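Local coordinates for chymotrypsin-like serine protease (Equine arteritis virus, PDB 1MBM), which is a chymotrypsin-like serine endopeptidase that probably serves as the main proteinase processing the viral replicase polyprotein, at residues Ala48-Thr53 with Gln67-Gly72; Arg3-Phe8 with Asn73-His78. All blocks are in the same frame, centred on the assembly; numbering follows the deposited sequence.

Interaction 1: residues Ala48-Thr53 with Gln67-Gly72; sequences AMLTLT and QSELPG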
ATOM      1  N   ALA A  48     -15.798   3.534 -16.305  1.00 12.47           N
ATOM      2  CA  ALA A  48     -16.619   2.548 -15.617  1.00 12.50           C
ATOM      3  C   ALA A  48     -16.954   2.954 -14.187  1.00 12.06           C
ATOM      4  O   ALA A  48     -16.090   3.406 -13.447  1.00 13.52           O
ATOM      5  CB  ALA A  48     -15.928   1.192 -15.627  1.00 12.63           C
ATOM      6  N   MET A  49     -18.222   2.798 -13.823  1.00 11.82           N
ATOM      7  CA  MET A  49     -18.695   3.039 -12.465  1.00 12.22           C
ATOM      8  C   MET A  49     -19.486   1.793 -12.085  1.00 12.30           C
ATOM      9  O   MET A  49     -20.448   1.429 -12.771  1.00 14.99           O
ATOM     10  CB  MET A  49     -19.572   4.298 -12.380  1.00 13.32           C
ATOM     11  CG  MET A  49     -20.003   4.635 -10.952  1.00 12.36           C
ATOM     12  SD  MET A  49     -21.065   6.094 -10.765  1.00 19.22           S
ATOM     13  CE  MET A  49     -22.306   5.781 -12.000  1.00 24.88           C
ATOM     14  N   LEU A  50     -19.071   1.134 -11.008  1.00  8.56           N
ATOM     15  CA  LEU A  50     -19.647  -0.145 -10.613  1.00  8.16           C
ATOM     16  C   LEU A  50     -19.757  -0.243  -9.096  1.00  9.57           C
ATOM     17  O   LEU A  50     -18.806   0.061  -8.378  1.00  9.32           O
ATOM     18  CB  LEU A  50     -18.740  -1.275 -11.134  1.00  9.97           C
ATOM     19  CG  LEU A  50     -19.134  -2.752 -11.019  1.00 11.64           C
ATOM     20  CD1 LEU A  50     -20.498  -3.013 -11.640  1.00 11.40           C
ATOM     21  CD2 LEU A  50     -18.089  -3.644 -11.672  1.00 16.58           C
ATOM     22  N   THR A  51     -20.921  -0.647  -8.608  1.00  8.67           N
ATOM     23  CA  THR A  51     -21.116  -0.824  -7.177  1.00  8.75           C
ATOM     24  C   THR A  51     -20.766  -2.272  -6.842  1.00  7.95           C
ATOM     25  O   THR A  51     -21.171  -3.188  -7.554  1.00  5.86           O
ATOM     26  CB  THR A  51     -22.553  -0.486  -6.787  1.00 10.87           C
ATOM     27  OG1 THR A  51     -22.817   0.877  -7.130  1.00 13.83           O
ATOM     28  CG2 THR A  51     -22.704  -0.483  -5.283  1.00 16.24           C
ATOM     29  N   LEU A  52     -19.994  -2.472  -5.776  1.00  8.17           N
ATOM     30  CA  LEU A  52     -19.534  -3.802  -5.396  1.00  9.85           C
ATOM     31  C   LEU A  52     -19.752  -4.148  -3.918  1.00  8.73           C
ATOM     32  O   LEU A  52     -19.842  -3.264  -3.081  1.00  9.35           O
ATOM     33  CB  LEU A  52     -18.043  -3.902  -5.679  1.00  8.82           C
ATOM     34  CG  LEU A  52     -17.620  -3.514  -7.093  1.00 13.78           C
ATOM     35  CD1 LEU A  52     -16.197  -2.972  -7.105  1.00 18.42           C
ATOM     36  CD2 LEU A  52     -17.762  -4.696  -7.996  1.00 11.29           C
ATOM     37  N   THR A  53     -19.807  -5.448  -3.628  1.00  8.07           N
ATOM     38  CA  THR A  53     -19.897  -5.974  -2.262  1.00  9.82           C
ATOM     39  C   THR A  53     -18.534  -6.591  -1.922  1.00  8.17           C
ATOM     40  O   THR A  53     -17.943  -7.279  -2.758  1.00  5.77           O
ATOM     41  CB  THR A  53     -21.025  -7.027  -2.171  1.00 10.14           C
ATOM     42  OG1 THR A  53     -22.286  -6.356  -2.036  1.00 19.47           O
ATOM     43  CG2 THR A  53     -20.942  -7.825  -0.887  1.00 21.14           C
ATOM     44  N   GLN A  67     -15.518  -9.858 -16.284  1.00 13.23           N
ATOM     45  CA  GLN A  67     -15.042  -9.065 -17.411  1.00 12.80           C
ATOM     46  C   GLN A  67     -16.180  -8.325 -18.110  1.00 13.10           C
ATOM     47  O   GLN A  67     -15.976  -7.245 -18.642  1.00 12.80           O
ATOM     48  CB  GLN A  67     -14.295  -9.949 -18.421  1.00 14.57           C
ATOM     49  CG  GLN A  67     -12.853 -10.278 -18.047  1.00 17.15           C
ATOM     50  CD  GLN A  67     -11.927  -9.082 -18.184  1.00 20.44           C
ATOM     51  OE1 GLN A  67     -12.201  -8.161 -18.964  1.00 18.72           O
ATOM     52  NE2 GLN A  67     -10.829  -9.091 -17.434  1.00 15.96           N
ATOM     53  N   SER A  68     -17.377  -8.901 -18.103  1.00 14.54           N
ATOM     54  CA  SER A  68     -18.533  -8.254 -18.727  1.00 17.62           C
ATOM     55  C   SER A  68     -19.064  -7.071 -17.908  1.00 18.81           C
ATOM     56  O   SER A  68     -19.806  -6.236 -18.416  1.00 21.63           O
ATOM     57  CB  SER A  68     -19.649  -9.272 -18.974  1.00 17.91           C
ATOM     58  OG  SER A  68     -19.927 -10.017 -17.803  1.00 21.89           O
ATOM     59  N   GLU A  69     -18.682  -7.007 -16.639  1.00 18.54           N
ATOM     60  CA  GLU A  69     -19.112  -5.924 -15.767  1.00 15.85           C
ATOM     61  C   GLU A  69     -18.047  -4.848 -15.659  1.00 15.23           C
ATOM     62  O   GLU A  69     -18.355  -3.664 -15.495  1.00 14.41           O
ATOM     63  CB  GLU A  69     -19.419  -6.470 -14.377  1.00 14.67           C
ATOM     64  CG  GLU A  69     -20.658  -7.333 -14.326  1.00 16.99           C
ATOM     65  CD  GLU A  69     -21.868  -6.597 -14.866  1.00 22.48           C
ATOM     66  OE1 GLU A  69     -22.139  -5.471 -14.392  1.00 24.14           O
ATOM     67  OE2 GLU A  69     -22.542  -7.138 -15.764  1.00 27.29           O
ATOM     68  N   LEU A  70     -16.793  -5.277 -15.737  1.00 13.12           N
ATOM     69  CA  LEU A  70     -15.646  -4.386 -15.621  1.00 13.73           C
ATOM     70  C   LEU A  70     -14.562  -4.851 -16.594  1.00 13.73           C
ATOM     71  O   LEU A  70     -13.592  -5.482 -16.182  1.00 13.39           O
ATOM     72  CB  LEU A  70     -15.116  -4.434 -14.182  1.00 11.91           C
ATOM     73  CG  LEU A  70     -14.084  -3.443 -13.643  1.00 11.72           C
ATOM     74  CD1 LEU A  70     -14.506  -2.017 -13.898  1.00 12.81           C
ATOM     75  CD2 LEU A  70     -13.880  -3.672 -12.139  1.00 12.03           C
ATOM     76  N   PRO A  71     -14.744  -4.562 -17.885  1.00 13.87           N
ATOM     77  CA  PRO A  71     -13.787  -4.984 -18.916  1.00 13.81           C
ATOM     78  C   PRO A  71     -12.463  -4.240 -18.873  1.00 14.34           C
ATOM     79  O   PRO A  71     -12.394  -3.084 -18.475  1.00 14.82           O
ATOM     80  CB  PRO A  71     -14.521  -4.651 -20.223  1.00 13.64           C
ATOM     81  CG  PRO A  71     -15.406  -3.515 -19.860  1.00 10.52           C
ATOM     82  CD  PRO A  71     -15.901  -3.859 -18.471  1.00 14.22           C
ATOM     83  N   GLY A  72     -11.412  -4.912 -19.314  1.00 16.68           N
ATOM     84  CA  GLY A  72     -10.101  -4.303 -19.356  1.00 17.60           C
ATOM     85  C   GLY A  72      -9.012  -5.337 -19.192  1.00 16.95           C
ATOM     86  O   GLY A  72      -9.255  -6.448 -18.715  1.00 17.47           O
TER

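Interaction 2: residues Arg3-Phe8 with Asn73-His78; sequences RGNVGF and NWPQLH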
ATOM      1  N   ARG A   3      -1.297   4.230 -11.980  1.00 12.53           N
ATOM      2  CA  ARG A   3      -1.228   3.009 -12.774  1.00 10.64           C
ATOM      3  C   ARG A   3      -2.608   2.771 -13.393  1.00  9.88           C
ATOM      4  O   ARG A   3      -3.627   3.223 -12.855  1.00  4.66           O
ATOM      5  CB  ARG A   3      -0.842   1.816 -11.916  1.00 10.80           C
ATOM      6  CG  ARG A   3       0.605   1.751 -11.523  1.00 10.52           C
ATOM      7  CD  ARG A   3       0.883   0.601 -10.559  1.00 10.78           C
ATOM      8  NE  ARG A   3       2.263   0.592 -10.108  1.00 11.32           N
ATOM      9  CZ  ARG A   3       2.974  -0.506  -9.921  1.00  9.32           C
ATOM     10  NH1 ARG A   3       2.432  -1.692 -10.150  1.00  9.58           N
ATOM     11  NH2 ARG A   3       4.227  -0.418  -9.518  1.00 10.56           N
ATOM     12  N   GLY A   4      -2.620   2.063 -14.518  1.00  8.63           N
ATOM     13  CA  GLY A   4      -3.820   1.810 -15.295  1.00  7.51           C
ATOM     14  C   GLY A   4      -4.938   1.070 -14.593  1.00  8.62           C
ATOM     15  O   GLY A   4      -6.112   1.222 -14.960  1.00  6.42           O
ATOM     16  N   ASN A   5      -4.585   0.291 -13.574  1.00  5.92           N
ATOM     17  CA  ASN A   5      -5.572  -0.481 -12.826  1.00  6.71           C
ATOM     18  C   ASN A   5      -5.975   0.141 -11.476  1.00  7.34           C
ATOM     19  O   ASN A   5      -6.568  -0.523 -10.624  1.00  7.73           O
ATOM     20  CB  ASN A   5      -5.064  -1.909 -12.625  1.00  6.62           C
ATOM     21  CG  ASN A   5      -3.939  -1.990 -11.599  1.00 11.69           C
ATOM     22  OD1 ASN A   5      -3.065  -1.121 -11.546  1.00  8.83           O
ATOM     23  ND2 ASN A   5      -3.965  -3.028 -10.771  1.00  7.11           N
ATOM     24  N   VAL A   6      -5.686   1.423 -11.298  1.00  8.24           N
ATOM     25  CA  VAL A   6      -6.005   2.093 -10.048  1.00  9.96           C
ATOM     26  C   VAL A   6      -7.248   2.967 -10.187  1.00 10.66           C
ATOM     27  O   VAL A   6      -7.371   3.733 -11.135  1.00  9.52           O
ATOM     28  CB  VAL A   6      -4.805   2.924  -9.547  1.00 11.44           C
ATOM     29  CG1 VAL A   6      -5.196   3.807  -8.347  1.00 12.77           C
ATOM     30  CG2 VAL A   6      -3.656   1.994  -9.189  1.00  6.25           C
ATOM     31  N   GLY A   7      -8.177   2.837  -9.243  1.00 10.92           N
ATOM     32  CA  GLY A   7      -9.382   3.643  -9.270  1.00 11.53           C
ATOM     33  C   GLY A   7      -9.772   4.259  -7.937  1.00 12.69           C
ATOM     34  O   GLY A   7      -9.104   4.055  -6.919  1.00 10.82           O
ATOM     35  N   PHE A   8     -10.858   5.031  -7.961  1.00 11.59           N
ATOM     36  CA  PHE A   8     -11.394   5.677  -6.773  1.00  9.39           C
ATOM     37  C   PHE A   8     -12.531   4.834  -6.208  1.00  9.66           C
ATOM     38  O   PHE A   8     -13.329   4.288  -6.953  1.00  7.87           O
ATOM     39  CB  PHE A   8     -11.942   7.065  -7.121  1.00 14.29           C
ATOM     40  CG  PHE A   8     -10.886   8.080  -7.460  1.00 17.43           C
ATOM     41  CD1 PHE A   8     -10.201   8.747  -6.456  1.00 19.63           C
ATOM     42  CD2 PHE A   8     -10.599   8.387  -8.779  1.00 19.91           C
ATOM     43  CE1 PHE A   8      -9.238   9.691  -6.760  1.00 20.13           C
ATOM     44  CE2 PHE A   8      -9.636   9.334  -9.094  1.00 21.66           C
ATOM     45  CZ  PHE A   8      -8.958   9.988  -8.084  1.00 19.29           C
ATOM     46  N   ASN A  73      -7.803  -4.973 -19.590  1.00 16.61           N
ATOM     47  CA  ASN A  73      -6.676  -5.879 -19.465  1.00 15.87           C
ATOM     48  C   ASN A  73      -6.012  -5.701 -18.106  1.00 15.56           C
ATOM     49  O   ASN A  73      -4.899  -5.173 -18.004  1.00 16.26           O
ATOM     50  CB  ASN A  73      -5.673  -5.644 -20.590  1.00 17.30           C
ATOM     51  CG  ASN A  73      -4.776  -6.834 -20.813  1.00 21.03           C
ATOM     52  OD1 ASN A  73      -5.168  -7.975 -20.562  1.00 20.97           O
ATOM     53  ND2 ASN A  73      -3.561  -6.579 -21.286  1.00 29.50           N
ATOM     54  N   TRP A  74      -6.704  -6.140 -17.060  1.00  9.92           N
ATOM     55  CA  TRP A  74      -6.199  -5.988 -15.707  1.00 10.28           C
ATOM     56  C   TRP A  74      -5.052  -6.962 -15.444  1.00 10.26           C
ATOM     57  O   TRP A  74      -5.115  -8.120 -15.855  1.00 10.63           O
ATOM     58  CB  TRP A  74      -7.330  -6.193 -14.692  1.00  7.58           C
ATOM     59  CG  TRP A  74      -8.608  -5.477 -15.048  1.00  7.05           C
ATOM     60  CD1 TRP A  74      -9.824  -6.048 -15.310  1.00  4.74           C
ATOM     61  CD2 TRP A  74      -8.795  -4.063 -15.183  1.00  6.80           C
ATOM     62  NE1 TRP A  74     -10.755  -5.075 -15.589  1.00  6.47           N
ATOM     63  CE2 TRP A  74     -10.151  -3.847 -15.518  1.00  9.38           C
ATOM     64  CE3 TRP A  74      -7.959  -2.950 -15.041  1.00  5.78           C
ATOM     65  CZ2 TRP A  74     -10.682  -2.572 -15.716  1.00  8.48           C
ATOM     66  CZ3 TRP A  74      -8.487  -1.691 -15.241  1.00  4.78           C
ATOM     67  CH2 TRP A  74      -9.836  -1.511 -15.580  1.00 10.36           C
ATOM     68  N   PRO A  75      -4.004  -6.483 -14.774  1.00 10.46           N
ATOM     69  CA  PRO A  75      -2.830  -7.311 -14.466  1.00 11.67           C
ATOM     70  C   PRO A  75      -3.204  -8.481 -13.565  1.00  9.85           C
ATOM     71  O   PRO A  75      -4.146  -8.373 -12.772  1.00  8.19           O
ATOM     72  CB  PRO A  75      -1.905  -6.339 -13.726  1.00 11.81           C
ATOM     73  CG  PRO A  75      -2.836  -5.269 -13.215  1.00 14.07           C
ATOM     74  CD  PRO A  75      -3.841  -5.096 -14.302  1.00 11.26           C
ATOM     75  N   GLN A  76      -2.494  -9.594 -13.713  1.00  8.92           N
ATOM     76  CA  GLN A  76      -2.756 -10.778 -12.910  1.00  9.89           C
ATOM     77  C   GLN A  76      -2.515 -10.485 -11.438  1.00  9.68           C
ATOM     78  O   GLN A  76      -1.553  -9.811 -11.083  1.00  8.94           O
ATOM     79  CB  GLN A  76      -1.866 -11.935 -13.365  1.00 14.21           C
ATOM     80  CG  GLN A  76      -2.391 -13.300 -12.969  1.00 20.59           C
ATOM     81  CD  GLN A  76      -3.544 -13.751 -13.841  1.00 19.75           C
ATOM     82  OE1 GLN A  76      -3.743 -13.216 -14.931  1.00 21.17           O
ATOM     83  NE2 GLN A  76      -4.300 -14.741 -13.371  1.00 24.41           N
ATOM     84  N   LEU A  77      -3.402 -10.974 -10.581  1.00  8.24           N
ATOM     85  CA  LEU A  77      -3.259 -10.757  -9.144  1.00 10.00           C
ATOM     86  C   LEU A  77      -2.362 -11.806  -8.509  1.00 10.48           C
ATOM     87  O   LEU A  77      -2.671 -12.992  -8.574  1.00  9.42           O
ATOM     88  CB  LEU A  77      -4.629 -10.801  -8.454  1.00  9.34           C
ATOM     89  CG  LEU A  77      -4.650 -10.553  -6.941  1.00 14.07           C
ATOM     90  CD1 LEU A  77      -4.000  -9.224  -6.599  1.00  9.62           C
ATOM     91  CD2 LEU A  77      -6.068 -10.590  -6.383  1.00 14.44           C
ATOM     92  N   HIS A  78      -1.258 -11.369  -7.905  1.00  8.04           N
ATOM     93  CA  HIS A  78      -0.395 -12.259  -7.132  1.00  9.88           C
ATOM     94  C   HIS A  78      -0.265 -11.681  -5.723  1.00  9.57           C
ATOM     95  O   HIS A  78       0.048 -10.507  -5.562  1.00 11.21           O
ATOM     96  CB  HIS A  78       1.009 -12.380  -7.748  1.00  9.89           C
ATOM     97  CG  HIS A  78       1.022 -12.890  -9.155  1.00 14.43           C
ATOM     98  ND1 HIS A  78       0.675 -14.183  -9.482  1.00 14.36           N
ATOM     99  CD2 HIS A  78       1.354 -12.282 -10.321  1.00 10.78           C
ATOM    100  CE1 HIS A  78       0.784 -14.347 -10.788  1.00 14.75           C
ATOM    101  NE2 HIS A  78       1.195 -13.209 -11.320  1.00 12.80           N
TER

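Interaction 1: residues Ala48-Thr53 with Gln67-Gly72
L50 lays its branched end over the backbone at E69 and L70, with CD2 3.8 Å from O of E69 and 4.0 Å from CB of L70. Its CG stands anti to the backbone N (chi1 -173°), which carries both methyls off the strand and across to the loop. The second methyl, CD1, meets the carboxylate of E69, coming 4.0 Å from OE1. The E69 side chain passes the leucine at about a right angle: its CB lies beside CD2, and the bend at chi2 (-55°) carries the carboxylate past CD1, at the exposed margin. Nearer the start of the strand, A48 points its lone methyl at L70, CB to CD1 3.9 Å. L70 itself is buried: its side chain reaches L43 and T65 on strands 40-45 and 60-65, which neighbour 48-57, and V19, V26 and V28 of strands 14-22 and 25-31, so that it packs against residues of four barrel strands. Within Q67-G72, the amide of Q67 spans the bend with two weak hydrogen bonds to G72, OE1 accepting from N and NE2 donating to O. No hydrogen bond joins the two segments. The two apolar pairs, A48-L70 and L50-L70, are joined by van der Waals contacts of the L50 methyls with the main-chain O and a carboxylate O of E69, and the strand sets no hydrogen-bonded register on the loop.

Interaction 2: residues Arg3-Phe8 with Asn73-His78
N5 lies against the ring of P75 and the indole of W74, and this is where the contact is close. The amide end meets the proline at ND2 to CG 3.5 Å, while CB fits between the two residues, 3.8 Å from CD of P75 and 3.9 Å from CE3 of W74. A chi1 of 73° sets CG between the backbone N and the carbonyl carbon, swinging the amide obliquely across the proline ring at CG. ND2 spends its polarity elsewhere, on the main-chain O of V19 in strand 14-22, so the buried amide nitrogen is satisfied although its neighbour across the contact is pure hydrocarbon. The looser side belongs to G4, which is exposed and approaches only with its carbonyl: O lies at the edge of the indole, in the ring plane, 3.8 Å from CZ3. The turn offering these groups is a type I β-turn from R3 to V6, closed by V6 N to R3 O at 3.1 Å, after which the chain enters strand 6-10. On the other side, P75 and L77 make backbone hydrogen bonds to T21, and H78 packs on A123 of the second sheet. The N-terminal turn and the crossing chain thus meet beside strand 14-22, an arrangement that fits a chymotrypsin-like fold, in which a linker leads from the first β-barrel to the second.

Interactions 1 and 2 use consecutive parts of one long loop, 67-72 and 73-78, between strand 60-65 and strand 85-91, and their centres are about 12 Å apart. W74 joins them directly: its NE1 donates to O of L70 at 2.9 Å, and its CD1 packs 3.8 Å from NE2 of Q67. The indole that receives the N-terminal turn in 3-8 is thereby tied to the bend lying over L50 and A48. Both contacts reach the same six-stranded barrel, the centre of interaction 1 about 22 Å and that of interaction 2 about 13 Å from the centre of the chain. Neither includes a member of the probable Ser-His-Asp triad.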